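Local coordinates for DspB (Aggregatibacter actinomycetemcomitans, PDB 1YHT), which hydrolyses terminal beta-linked N-acetylhexosamine residues as a family 20 glycoside hydrolase and disperses biofilms, probably by cleaving their matrix polysaccharide, at residues L270-Y278 with N301-R310. Numbering follows the deposited sequence.
Sequences LNYNSYYLY and NWDLGVWDGR. With ACY (acetic acid), chain B.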
ATOM      1  N   LEU A 270      10.759  -5.564  -3.783  1.00  9.95           N
ATOM      2  CA  LEU A 270      10.486  -4.453  -4.708  1.00 10.03           C
ATOM      3  C   LEU A 270      10.921  -3.153  -4.062  1.00 10.20           C
ATOM      4  O   LEU A 270      10.692  -2.935  -2.865  1.00 10.17           O
ATOM      5  CB  LEU A 270       8.993  -4.360  -5.080  1.00  8.59           C
ATOM      6  CG  LEU A 270       8.427  -5.467  -5.960  1.00  7.65           C
ATOM      7  CD1 LEU A 270       8.215  -6.775  -5.143  1.00  9.17           C
ATOM      8  CD2 LEU A 270       7.120  -5.031  -6.616  1.00 10.00           C
ATOM      9  N   ASN A 271      11.524  -2.296  -4.875  1.00  8.73           N
ATOM     10  CA  ASN A 271      12.074  -1.065  -4.419  1.00  9.36           C
ATOM     11  C   ASN A 271      11.013   0.032  -4.517  1.00  8.00           C
ATOM     12  O   ASN A 271      10.588   0.410  -5.591  1.00  7.71           O
ATOM     13  CB  ASN A 271      13.310  -0.725  -5.277  1.00  9.09           C
ATOM     14  CG  ASN A 271      14.063   0.514  -4.786  1.00 10.49           C
ATOM     15  OD1 ASN A 271      13.650   1.167  -3.830  1.00 10.77           O
ATOM     16  ND2 ASN A 271      15.203   0.824  -5.438  1.00  8.98           N
ATOM     17  N   TYR A 272      10.602   0.538  -3.377  1.00  7.92           N
ATOM     18  CA  TYR A 272       9.606   1.594  -3.304  1.00  8.69           C
ATOM     19  C   TYR A 272      10.244   2.924  -2.860  1.00  9.55           C
ATOM     20  O   TYR A 272       9.524   3.857  -2.511  1.00 10.51           O
ATOM     21  CB  TYR A 272       8.512   1.190  -2.344  1.00  7.94           C
ATOM     22  CG  TYR A 272       7.348   0.385  -2.937  1.00  7.11           C
ATOM     23  CD1 TYR A 272       7.561  -0.813  -3.600  1.00  6.76           C
ATOM     24  CD2 TYR A 272       6.026   0.814  -2.787  1.00  5.49           C
ATOM     25  CE1 TYR A 272       6.490  -1.576  -4.098  1.00  7.61           C
ATOM     26  CE2 TYR A 272       4.959   0.035  -3.259  1.00  5.46           C
ATOM     27  CZ  TYR A 272       5.196  -1.159  -3.928  1.00  5.96           C
ATOM     28  OH  TYR A 272       4.145  -1.984  -4.405  1.00  5.42           O
ATOM     29  N   ASN A 273      11.594   2.965  -2.852  1.00 11.12           N
ATOM     30  CA  ASN A 273      12.411   4.139  -2.376  1.00 11.13           C
ATOM     31  C   ASN A 273      11.624   5.421  -2.298  1.00 11.19           C
ATOM     32  O   ASN A 273      11.345   6.022  -3.327  1.00 11.94           O
ATOM     33  CB  ASN A 273      13.616   4.342  -3.307  1.00 11.35           C
ATOM     34  CG  ASN A 273      14.552   5.479  -2.861  1.00 10.98           C
ATOM     35  OD1 ASN A 273      14.146   6.409  -2.171  1.00 15.96           O
ATOM     36  ND2 ASN A 273      15.802   5.394  -3.272  1.00  9.42           N
ATOM     37  N   SER A 274      11.299   5.865  -1.079  1.00 11.46           N
ATOM     38  CA  SER A 274      10.443   7.038  -0.881  1.00 11.86           C
ATOM     39  C   SER A 274      11.073   8.334  -1.411  1.00 12.96           C
ATOM     40  O   SER A 274      10.375   9.218  -1.851  1.00 13.62           O
ATOM     41  CB  SER A 274      10.058   7.209   0.589  1.00 12.48           C
ATOM     42  OG  SER A 274      11.218   7.364   1.384  1.00 12.45           O
ATOM     43  N   TYR A 275      12.393   8.436  -1.431  1.00 13.02           N
ATOM     44  CA  TYR A 275      12.968   9.668  -1.974  1.00 13.49           C
ATOM     45  C   TYR A 275      12.609   9.933  -3.435  1.00 12.61           C
ATOM     46  O   TYR A 275      12.225  11.058  -3.766  1.00 12.84           O
ATOM     47  CB  TYR A 275      14.470   9.695  -1.808  1.00 14.92           C
ATOM     48  CG  TYR A 275      15.060  11.036  -2.194  1.00 17.34           C
ATOM     49  CD1 TYR A 275      14.996  12.136  -1.329  1.00 20.14           C
ATOM     50  CD2 TYR A 275      15.633  11.209  -3.430  1.00 18.41           C
ATOM     51  CE1 TYR A 275      15.520  13.372  -1.698  1.00 19.32           C
ATOM     52  CE2 TYR A 275      16.187  12.431  -3.798  1.00 18.21           C
ATOM     53  CZ  TYR A 275      16.145  13.488  -2.924  1.00 20.76           C
ATOM     54  OH  TYR A 275      16.675  14.677  -3.353  1.00 22.09           O
ATOM     55  N   TYR A 276      12.768   8.934  -4.303  1.00 11.17           N
ATOM     56  CA  TYR A 276      12.488   9.089  -5.746  1.00 11.20           C
ATOM     57  C   TYR A 276      11.084   8.654  -6.192  1.00 10.83           C
ATOM     58  O   TYR A 276      10.588   9.082  -7.243  1.00 10.63           O
ATOM     59  CB  TYR A 276      13.488   8.270  -6.561  1.00 10.71           C
ATOM     60  CG  TYR A 276      14.851   8.890  -6.598  1.00 14.70           C
ATOM     61  CD1 TYR A 276      15.062  10.071  -7.321  1.00 15.50           C
ATOM     62  CD2 TYR A 276      15.924   8.332  -5.886  1.00 15.61           C
ATOM     63  CE1 TYR A 276      16.295  10.658  -7.362  1.00 17.01           C
ATOM     64  CE2 TYR A 276      17.200   8.919  -5.952  1.00 17.26           C
ATOM     65  CZ  TYR A 276      17.364  10.080  -6.679  1.00 18.34           C
ATOM     66  OH  TYR A 276      18.588  10.703  -6.742  1.00 20.98           O
ATOM     67  N   LEU A 277      10.494   7.758  -5.418  1.00 10.19           N
ATOM     68  CA  LEU A 277       9.332   7.024  -5.857  1.00 10.14           C
ATOM     69  C   LEU A 277       8.059   7.307  -5.087  1.00  9.17           C
ATOM     70  O   LEU A 277       7.028   6.748  -5.434  1.00  9.22           O
ATOM     71  CB  LEU A 277       9.636   5.524  -5.883  1.00  9.48           C
ATOM     72  CG  LEU A 277      10.884   5.091  -6.649  1.00 11.36           C
ATOM     73  CD1 LEU A 277      11.064   3.620  -6.555  1.00 10.05           C
ATOM     74  CD2 LEU A 277      10.899   5.496  -8.119  1.00 13.88           C
ATOM     75  N   TYR A 278       8.114   8.165  -4.078  1.00  8.90           N
ATOM     76  CA  TYR A 278       6.894   8.701  -3.439  1.00  9.28           C
ATOM     77  C   TYR A 278       6.632  10.077  -4.013  1.00 10.23           C
ATOM     78  O   TYR A 278       7.559  10.879  -4.154  1.00  8.64           O
ATOM     79  CB  TYR A 278       7.064   8.874  -1.932  1.00  9.73           C
ATOM     80  CG  TYR A 278       6.865   7.635  -1.101  1.00 10.07           C
ATOM     81  CD1 TYR A 278       6.970   6.348  -1.651  1.00 11.13           C
ATOM     82  CD2 TYR A 278       6.634   7.743   0.264  1.00 12.00           C
ATOM     83  CE1 TYR A 278       6.799   5.241  -0.881  1.00  9.96           C
ATOM     84  CE2 TYR A 278       6.512   6.618   1.043  1.00 10.67           C
ATOM     85  CZ  TYR A 278       6.559   5.381   0.475  1.00 11.32           C
ATOM     86  OH  TYR A 278       6.342   4.262   1.280  1.00  7.38           O
ATOM     87  N   ASN A 301      18.650  10.612 -12.475  1.00 15.78           N
ATOM     88  CA  ASN A 301      19.314  10.299 -11.202  1.00 17.10           C
ATOM     89  C   ASN A 301      18.886   8.993 -10.520  1.00 17.30           C
ATOM     90  O   ASN A 301      19.599   8.510  -9.648  1.00 17.94           O
ATOM     91  CB  ASN A 301      19.127  11.461 -10.193  1.00 16.62           C
ATOM     92  CG  ASN A 301      19.617  12.801 -10.736  1.00 18.17           C
ATOM     93  OD1 ASN A 301      18.852  13.776 -10.843  1.00 23.37           O
ATOM     94  ND2 ASN A 301      20.866  12.859 -11.089  1.00 17.03           N
ATOM     95  N   TRP A 302      17.727   8.430 -10.863  1.00 16.48           N
ATOM     96  CA  TRP A 302      17.321   7.188 -10.218  1.00 16.72           C
ATOM     97  C   TRP A 302      17.638   5.963 -11.059  1.00 17.81           C
ATOM     98  O   TRP A 302      17.554   5.998 -12.297  1.00 20.46           O
ATOM     99  CB  TRP A 302      15.839   7.202  -9.813  1.00 15.68           C
ATOM    100  CG  TRP A 302      15.476   5.947  -9.070  1.00 13.87           C
ATOM    101  CD1 TRP A 302      15.871   5.584  -7.818  1.00 11.23           C
ATOM    102  CD2 TRP A 302      14.700   4.865  -9.577  1.00 12.11           C
ATOM    103  NE1 TRP A 302      15.351   4.341  -7.494  1.00 13.06           N
ATOM    104  CE2 TRP A 302      14.624   3.884  -8.559  1.00 14.19           C
ATOM    105  CE3 TRP A 302      14.001   4.652 -10.769  1.00 12.68           C
ATOM    106  CZ2 TRP A 302      13.908   2.710  -8.716  1.00 12.08           C
ATOM    107  CZ3 TRP A 302      13.321   3.460 -10.929  1.00 12.64           C
ATOM    108  CH2 TRP A 302      13.311   2.492  -9.915  1.00 12.36           C
ATOM    109  N   ASP A 303      18.036   4.880 -10.401  1.00 16.90           N
ATOM    110  CA  ASP A 303      18.020   3.563 -11.032  1.00 17.21           C
ATOM    111  C   ASP A 303      17.580   2.526 -10.022  1.00 16.03           C
ATOM    112  O   ASP A 303      17.535   2.787  -8.796  1.00 15.25           O
ATOM    113  CB  ASP A 303      19.370   3.162 -11.680  1.00 18.01           C
ATOM    114  CG  ASP A 303      20.475   2.943 -10.687  1.00 20.59           C
ATOM    115  OD1 ASP A 303      20.514   1.862 -10.061  1.00 21.88           O
ATOM    116  OD2 ASP A 303      21.355   3.841 -10.593  1.00 24.21           O
ATOM    117  N   LEU A 304      17.257   1.346 -10.528  1.00 15.06           N
ATOM    118  CA  LEU A 304      16.583   0.343  -9.691  1.00 14.90           C
ATOM    119  C   LEU A 304      17.406  -0.046  -8.435  1.00 15.12           C
ATOM    120  O   LEU A 304      16.834  -0.467  -7.423  1.00 15.71           O
ATOM    121  CB  LEU A 304      16.235  -0.887 -10.525  1.00 14.94           C
ATOM    122  CG  LEU A 304      15.454  -1.971  -9.801  1.00 14.76           C
ATOM    123  CD1 LEU A 304      14.071  -1.395  -9.287  1.00 12.09           C
ATOM    124  CD2 LEU A 304      15.285  -3.190 -10.674  1.00 14.02           C
ATOM    125  N   GLY A 305      18.723   0.108  -8.498  1.00 14.26           N
ATOM    126  CA  GLY A 305      19.603  -0.283  -7.406  1.00 14.70           C
ATOM    127  C   GLY A 305      19.781   0.741  -6.309  1.00 14.48           C
ATOM    128  O   GLY A 305      20.397   0.469  -5.257  1.00 15.88           O
ATOM    129  N   VAL A 306      19.262   1.927  -6.552  1.00 14.73           N
ATOM    130  CA  VAL A 306      19.284   2.979  -5.614  1.00 14.98           C
ATOM    131  C   VAL A 306      18.052   2.788  -4.764  1.00 15.31           C
ATOM    132  O   VAL A 306      16.938   3.054  -5.228  1.00 15.50           O
ATOM    133  CB  VAL A 306      19.301   4.326  -6.288  1.00 14.90           C
ATOM    134  CG1 VAL A 306      19.250   5.482  -5.250  1.00 14.52           C
ATOM    135  CG2 VAL A 306      20.574   4.483  -7.158  1.00 14.90           C
ATOM    136  N   TRP A 307      18.269   2.331  -3.516  1.00 15.26           N
ATOM    137  CA  TRP A 307      17.156   1.964  -2.597  1.00 15.17           C
ATOM    138  C   TRP A 307      17.121   2.809  -1.344  1.00 15.48           C
ATOM    139  O   TRP A 307      16.061   2.957  -0.755  1.00 14.40           O
ATOM    140  CB  TRP A 307      17.241   0.504  -2.181  1.00 15.65           C
ATOM    141  CG  TRP A 307      18.476   0.209  -1.409  1.00 17.07           C
ATOM    142  CD1 TRP A 307      19.706  -0.081  -1.918  1.00 19.26           C
ATOM    143  CD2 TRP A 307      18.618   0.192   0.017  1.00 17.52           C
ATOM    144  NE1 TRP A 307      20.602  -0.277  -0.898  1.00 19.73           N
ATOM    145  CE2 TRP A 307      19.962  -0.119   0.301  1.00 17.92           C
ATOM    146  CE3 TRP A 307      17.746   0.420   1.077  1.00 17.55           C
ATOM    147  CZ2 TRP A 307      20.454  -0.205   1.607  1.00 17.77           C
ATOM    148  CZ3 TRP A 307      18.233   0.331   2.378  1.00 17.89           C
ATOM    149  CH2 TRP A 307      19.578   0.021   2.628  1.00 16.18           C
ATOM    150  N   ASP A 308      18.269   3.339  -0.909  1.00 15.26           N
ATOM    151  CA  ASP A 308      18.365   4.030   0.381  1.00 15.20           C
ATOM    152  C   ASP A 308      18.226   5.551   0.190  1.00 17.52           C
ATOM    153  O   ASP A 308      19.224   6.319   0.214  1.00 16.78           O
ATOM    154  CB  ASP A 308      19.649   3.630   1.127  1.00 15.25           C
ATOM    155  CG  ASP A 308      19.842   4.362   2.449  1.00 15.31           C
ATOM    156  OD1 ASP A 308      18.889   4.895   3.040  1.00 15.82           O
ATOM    157  OD2 ASP A 308      20.995   4.425   2.907  1.00 19.47           O
ATOM    158  N   GLY A 309      16.975   5.983   0.022  1.00 18.01           N
ATOM    159  CA  GLY A 309      16.668   7.383  -0.254  1.00 20.41           C
ATOM    160  C   GLY A 309      17.515   7.869  -1.420  1.00 22.76           C
ATOM    161  O   GLY A 309      17.645   7.168  -2.434  1.00 21.89           O
ATOM    162  N   ARG A 310      18.112   9.053  -1.274  1.00 25.37           N
ATOM    163  CA  ARG A 310      19.079   9.537  -2.282  1.00 27.87           C
ATOM    164  C   ARG A 310      20.487   9.003  -2.165  1.00 28.48           C
ATOM    165  O   ARG A 310      21.328   9.356  -3.012  1.00 29.17           O
ATOM    166  CB  ARG A 310      19.122  11.070  -2.396  1.00 28.97           C
ATOM    167  CG  ARG A 310      19.263  11.854  -1.088  1.00 31.93           C
ATOM    168  CD  ARG A 310      19.560  13.353  -1.410  1.00 37.63           C
ATOM    169  NE  ARG A 310      20.641  13.479  -2.391  1.00 42.13           N
ATOM    170  CZ  ARG A 310      20.550  14.077  -3.587  1.00 45.54           C
ATOM    171  NH1 ARG A 310      19.419  14.658  -3.967  1.00 45.66           N
ATOM    172  NH2 ARG A 310      21.614  14.107  -4.405  1.00 45.00           N
TER
HETATM  173  C   ACY B 750       4.557   3.952   4.298  1.00  9.50           C
HETATM  174  O   ACY B 750       5.253   4.799   3.724  1.00  8.25           O
HETATM  175  OXT ACY B 750       3.973   4.159   5.394  1.00  8.39           O
HETATM  176  CH3 ACY B 750       4.390   2.636   3.616  1.00 10.06           C
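The carbonyl oxygen Val306 O receives three N-H donors and illustrates how a loop without regular structure can be fastened to a TIM barrel: the amides of Asn271 and Asn273 reach across from the end of a barrel strand, while the indole of Trp302 ties the loop to itself. Segment 270-278 runs from the end of strand 269-271 into the short helix 274-277; segment 301-310 leaves helix 287-301 on the way to strand 324-329. Asn271 ND2 lies 2.8 Å from Val306 O, above the plane of that carbonyl, and gives its other hydrogen to Leu304 O at 2.9 Å. The indole arrives differently: Trp302 NE1 meets Val306 O in the carbonyl plane, at 3.1 Å. Asn273 ND2 is 2.7 Å from Gly309 O and 3.3 Å from Val306 O, both bonds nearly straight, and it too lies above the Val306 carbonyl plane. Each amide thus spends both its N-H groups on loop carbonyls, while its oxygen serves its own segment: Asn271 OD1 closes an Asx turn on Asn273 N, and Asn273 OD1, as N-cap, weakly accepts from Tyr275 N.

Beside these bonds the aromatic side chains are layered. With CG anti to the backbone N (chi1 -176°), Trp302 lays one indole face against Leu277, whose CD2 sits 3.9 Å from the six-membered-ring centroid. Trp302 CB in turn covers one face of the Tyr276 ring, and Tyr275 CD2 lies over the opposite one. Outermost, the bent Arg310 chain runs alongside Tyr275, CB over the ring face, and its guanidinium edge reaches the phenol, NH1 donating to Tyr275 OH at 2.8 Å.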